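Local atomic coordinates of L-amino acid deaminase (Proteus vulgaris, PDB entry 5I39), a protein that probably carries out the FAD-dependent oxidative deamination of L-amino acids, as a membrane-bound flavoprotein oxidoreductase. Residues A[242-245]-A[246-250]; A[383-386]-A[387-391]. One frame throughout, in Å; residues are numbered along the deposited sequence. Where two conformers were deposited one is given.

Contact 1: residues A[242-245]-A[246-250]; sequences WSRL and FMQNL. With FAD (flavin-adenine dinucleotide), chain B.
The short helix 243-248 lies against the adenine end of the FAD pocket, and its first turn is joined where W242 O accepts from F246 N at 3.0 Å, an almost straight bond with an N-H...O angle of 170°. One residue on, S243 O takes M247 N, and R244 O takes Q248 N at 2.8 Å. Both aromatic residues of the opening turn meet the cofactor. W242 CB lies 3.6 Å from FAD N7A, while its indole, bent back beside the backbone N (chi1 -68°), slants past C8A and the ribose; K68 makes a cation-pi contact with that ring. F246 approaches the exocyclic amine obliquely, CD1 being 3.7 Å from FAD N6A.

On another flank the extended arm of R244 runs out beside Q248. In the conformer given for Q248, one of two, NE2 lies over one guanidinium face towards its rim, 3.2 Å from R244 NH2; both are donors, so this contact remains doubtful. R244 NH1 forms a salt bridge with D253. At the far end L245 O receives N249 N at 3.3 Å and a water that also reaches N249 OD1 weakly. This is i-to-i+4 helix bonding beside the adenine pocket of a Rossmann-type flavoprotein.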
# COMPACT_ATOMS: atom_id res chain seq x y z
N TRP A 242 -8.95 9.26 -6.98
CA TRP A 242 -9.30 10.24 -8.01
C TRP A 242 -8.95 9.81 -9.43
O TRP A 242 -9.25 10.53 -10.37
CB TRP A 242 -8.62 11.59 -7.71
CG TRP A 242 -9.16 12.25 -6.50
CD1 TRP A 242 -10.25 13.08 -6.44
CD2 TRP A 242 -8.68 12.12 -5.17
NE1 TRP A 242 -10.46 13.48 -5.15
CE2 TRP A 242 -9.52 12.91 -4.34
CE3 TRP A 242 -7.61 11.43 -4.58
CZ2 TRP A 242 -9.32 13.02 -2.96
CZ3 TRP A 242 -7.42 11.53 -3.21
CH2 TRP A 242 -8.27 12.32 -2.42
N SER A 243 -8.31 8.65 -9.60
CA SER A 243 -7.90 8.24 -10.94
C SER A 243 -9.08 8.08 -11.90
O SER A 243 -8.99 8.49 -13.05
CB SER A 243 -7.09 6.94 -10.88
OG SER A 243 -5.86 7.15 -10.22
N ARG A 244 -10.19 7.52 -11.41
CA ARG A 244 -11.40 7.42 -12.22
C ARG A 244 -11.87 8.79 -12.72
O ARG A 244 -12.11 8.97 -13.92
CB ARG A 244 -12.51 6.71 -11.44
CG ARG A 244 -13.86 6.67 -12.13
CD ARG A 244 -14.83 5.82 -11.36
NE ARG A 244 -16.18 5.93 -11.87
CZ ARG A 244 -16.66 5.34 -12.97
NH1 ARG A 244 -15.88 4.54 -13.70
NH2 ARG A 244 -17.92 5.54 -13.33
N LEU A 245 -11.95 9.76 -11.81
CA LEU A 245 -12.39 11.11 -12.16
C LEU A 245 -11.46 11.75 -13.20
O LEU A 245 -11.93 12.30 -14.20
CB LEU A 245 -12.44 11.99 -10.90
CG LEU A 245 -13.09 13.36 -11.04
CD1 LEU A 245 -14.59 13.22 -11.17
CD2 LEU A 245 -12.78 14.22 -9.83
N PHE A 246 -10.16 11.64 -12.98
CA PHE A 246 -9.18 12.21 -13.90
C PHE A 246 -9.33 11.61 -15.31
O PHE A 246 -9.36 12.34 -16.30
CB PHE A 246 -7.75 11.98 -13.39
CG PHE A 246 -6.70 12.66 -14.22
CD1 PHE A 246 -6.35 13.99 -13.98
CD2 PHE A 246 -6.06 11.98 -15.25
CE1 PHE A 246 -5.39 14.62 -14.75
CE2 PHE A 246 -5.10 12.61 -16.03
CZ PHE A 246 -4.76 13.93 -15.78
N MSE A 247 -9.45 10.29 -15.38
CA MSE A 247 -9.61 9.62 -16.67
C MSE A 247 -10.94 9.91 -17.33
O MSE A 247 -11.01 10.00 -18.56
CB MSE A 247 -9.39 8.12 -16.53
CG MSE A 247 -7.96 7.73 -16.13
SE MSE A 247 -6.54 8.51 -17.25
CE MSE A 247 -7.18 7.95 -19.02
N GLN A 248 -12.01 10.08 -16.54
CA GLN A 248 -13.33 10.44 -17.09
C GLN A 248 -13.28 11.75 -17.87
O GLN A 248 -13.95 11.90 -18.90
CB GLN A 248 -14.39 10.52 -15.98
CG GLN A 248 -15.17 9.23 -15.80
CD GLN A 248 -15.99 9.20 -14.53
OE1 GLN A 248 -15.70 9.91 -13.57
NE2 GLN A 248 -17.02 8.37 -14.51
N ASN A 249 -12.48 12.70 -17.40
CA ASN A 249 -12.30 13.97 -18.13
C ASN A 249 -11.55 13.82 -19.46
O ASN A 249 -11.61 14.71 -20.30
CB ASN A 249 -11.61 15.01 -17.25
CG ASN A 249 -12.47 15.46 -16.08
OD1 ASN A 249 -13.70 15.50 -16.18
ND2 ASN A 249 -11.84 15.81 -14.98
N LEU A 250 -10.85 12.70 -19.62
CA LEU A 250 -10.25 12.28 -20.90
C LEU A 250 -11.12 11.27 -21.67
O LEU A 250 -10.66 10.67 -22.64
CB LEU A 250 -8.86 11.70 -20.62
CG LEU A 250 -7.85 12.64 -19.97
CD1 LEU A 250 -6.60 11.86 -19.58
CD2 LEU A 250 -7.47 13.80 -20.87
PA FAD B . -2.77 7.83 -2.63
O1A FAD B . -4.19 8.23 -2.19
O2A FAD B . -1.80 7.61 -1.48
O5B FAD B . -2.11 8.95 -3.54
C5B FAD B . -2.74 9.48 -4.70
C4B FAD B . -2.36 10.95 -4.74
O4B FAD B . -2.82 11.51 -5.98
C3B FAD B . -3.02 11.74 -3.61
O3B FAD B . -2.01 12.31 -2.78
C2B FAD B . -3.86 12.77 -4.38
O2B FAD B . -3.97 14.04 -3.70
C1B FAD B . -3.16 12.86 -5.72
N9A FAD B . -3.99 13.31 -6.84
C8A FAD B . -5.16 12.83 -7.20
N7A FAD B . -5.62 13.43 -8.32
C5A FAD B . -4.69 14.31 -8.65
C6A FAD B . -4.51 15.30 -9.71
N6A FAD B . -5.46 15.46 -10.65
N1A FAD B . -3.39 16.04 -9.73
C2A FAD B . -2.43 15.88 -8.81
N3A FAD B . -2.52 15.01 -7.79
C4A FAD B . -3.60 14.23 -7.69
N1 FAD B . -2.17 -1.52 1.67
C2 FAD B . -1.32 -2.45 2.13
O2 FAD B . -0.47 -2.91 1.34
N3 FAD B . -1.39 -2.88 3.41
C4 FAD B . -2.29 -2.45 4.30
O4 FAD B . -2.29 -2.86 5.46
C4X FAD B . -3.28 -1.45 3.87
N5 FAD B . -4.27 -0.98 4.67
C5X FAD B . -5.02 0.06 4.27
C6 FAD B . -5.90 0.70 5.15
C7 FAD B . -6.63 1.82 4.77
C7M FAD B . -7.54 2.52 5.76
C8 FAD B . -6.50 2.34 3.40
C8M FAD B . -7.25 3.57 2.94
C9 FAD B . -5.64 1.68 2.51
C9A FAD B . -4.90 0.57 2.89
N10 FAD B . -4.04 -0.08 2.00
C10 FAD B . -3.12 -1.02 2.47
C1' FAD B . -3.95 0.32 0.61
C2' FAD B . -2.89 1.33 0.34
O2' FAD B . -2.88 2.29 1.39
C3' FAD B . -3.21 1.97 -1.01
O3' FAD B . -3.45 0.95 -2.02
C4' FAD B . -2.11 2.86 -1.52
O4' FAD B . -1.72 3.80 -0.50
C5' FAD B . -2.59 3.61 -2.75
O5' FAD B . -1.53 4.48 -3.14
P FAD B . -1.81 5.59 -4.28
O1P FAD B . -0.51 6.30 -4.53
O2P FAD B . -2.56 4.95 -5.43
O3P FAD B . -2.92 6.55 -3.59
O HOH W 1 -14.56 13.62 -14.37

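Contact 2: residues A[383-386]-A[387-391]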
# COMPACT_ATOMS: atom_id res chain seq x y z
N SER A 383 4.54 -3.02 -8.74
CA SER A 383 3.65 -2.29 -9.65
C SER A 383 4.35 -1.06 -10.24
O SER A 383 4.06 -0.70 -11.37
CB SER A 383 2.31 -1.94 -9.01
OG SER A 383 2.46 -1.06 -7.92
N ALA A 384 5.29 -0.47 -9.51
CA ALA A 384 6.11 0.61 -10.06
C ALA A 384 6.91 0.14 -11.27
O ALA A 384 6.93 0.80 -12.31
CB ALA A 384 7.06 1.14 -9.00
N GLU A 385 7.59 -1.00 -11.12
CA GLU A 385 8.36 -1.56 -12.23
C GLU A 385 7.46 -1.91 -13.42
O GLU A 385 7.80 -1.59 -14.56
CB GLU A 385 9.14 -2.79 -11.79
CG GLU A 385 10.02 -3.34 -12.91
CD GLU A 385 10.84 -4.55 -12.52
OE1 GLU A 385 10.75 -5.00 -11.36
OE2 GLU A 385 11.58 -5.06 -13.38
N LEU A 386 6.34 -2.57 -13.14
CA LEU A 386 5.41 -2.95 -14.21
C LEU A 386 4.86 -1.73 -14.94
O LEU A 386 4.75 -1.74 -16.16
CB LEU A 386 4.27 -3.81 -13.67
CG LEU A 386 3.26 -4.30 -14.72
CD1 LEU A 386 3.91 -5.09 -15.85
CD2 LEU A 386 2.18 -5.12 -14.04
N THR A 387 4.52 -0.68 -14.19
CA THR A 387 4.01 0.55 -14.78
C THR A 387 5.03 1.15 -15.74
O THR A 387 4.69 1.54 -16.86
CB THR A 387 3.64 1.56 -13.69
OG1 THR A 387 2.58 1.01 -12.89
CG2 THR A 387 3.16 2.87 -14.28
N ALA A 388 6.28 1.22 -15.30
CA ALA A 388 7.36 1.73 -16.14
C ALA A 388 7.57 0.83 -17.37
O ALA A 388 7.76 1.34 -18.48
CB ALA A 388 8.64 1.88 -15.34
N ASP A 389 7.53 -0.49 -17.18
CA ASP A 389 7.65 -1.43 -18.30
C ASP A 389 6.57 -1.17 -19.35
O ASP A 389 6.85 -1.12 -20.55
CB ASP A 389 7.53 -2.89 -17.84
CG ASP A 389 8.68 -3.35 -16.96
OD1 ASP A 389 9.75 -2.71 -16.95
OD2 ASP A 389 8.50 -4.39 -16.29
N LEU A 390 5.33 -1.01 -18.89
CA LEU A 390 4.21 -0.76 -19.80
C LEU A 390 4.35 0.58 -20.51
O LEU A 390 4.12 0.67 -21.71
CB LEU A 390 2.88 -0.81 -19.05
CG LEU A 390 2.46 -2.19 -18.53
CD1 LEU A 390 1.19 -2.06 -17.70
CD2 LEU A 390 2.25 -3.19 -19.65
N LEU A 391 4.76 1.61 -19.77
CA LEU A 391 4.98 2.93 -20.36
C LEU A 391 6.01 2.89 -21.48
O LEU A 391 5.83 3.49 -22.53
CB LEU A 391 5.44 3.92 -19.28
CG LEU A 391 5.73 5.36 -19.73
CD1 LEU A 391 4.47 6.05 -20.24
CD2 LEU A 391 6.35 6.14 -18.59
O HOH W 2 11.88 -4.09 -15.93
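S383 O is gripped twice by T387, from OG1 at 2.7 Å and from the backbone N at 2.9 Å, the two donors coming from opposite faces of the carbonyl plane. With OG1 beside its own backbone N (chi1 -63°), the threonine hydroxyl folds back onto the preceding turn and gives its proton to the same oxygen as the main chain. The next three bonds, A384 to A388, E385 to D389 and L386 to L390, are regular helical ones.

E385 and D389 lie one turn apart on the same flank, their carboxylate planes 73° apart. E385 CG passes 3.9 Å from D389 OD2, and E385 OE2 stands 4.3 Å from that same oxygen. Two like charges so close would be expected to raise each other's proton affinity, but the salt bridges from R102 to E385 and from R59 to D389 would probably offset this. A water lies 2.7 Å from both E385 OE2 and D389 OD1. On a neighbouring flank L386 CD1 touches L390 CG at 4.2 Å, a modest apolar contact. Threonine bonding back to the carbonyl four residues earlier is a familiar feature of alpha helices, here in helix 376-392 packed against the Rossmann-type sheet and helix 47-58.

In the fold
Along the chain, strand 40-43 and helix 47-58 come first, and strand 235-237 later leads into contact 1. Residues 242-250 form contact 1, in and around the short helix 243-248; strand 367-371 then leads into helix 376-392, which holds contact 2. Each contact joins adjoining residues and closes no long loop, so the two stand in series, without nesting or crossing. The centres of contacts 1 and 2 are about 20 Å apart. The mixed six-stranded sheet links them: side chains of both contacts reach strand 367-371, contact 1 also meeting strand 235-237 and contact 2 strand 357-360. Contact 1 meets the adenine of FAD directly, whereas the side chain of S383 in contact 2 stays about 8 Å from FAD.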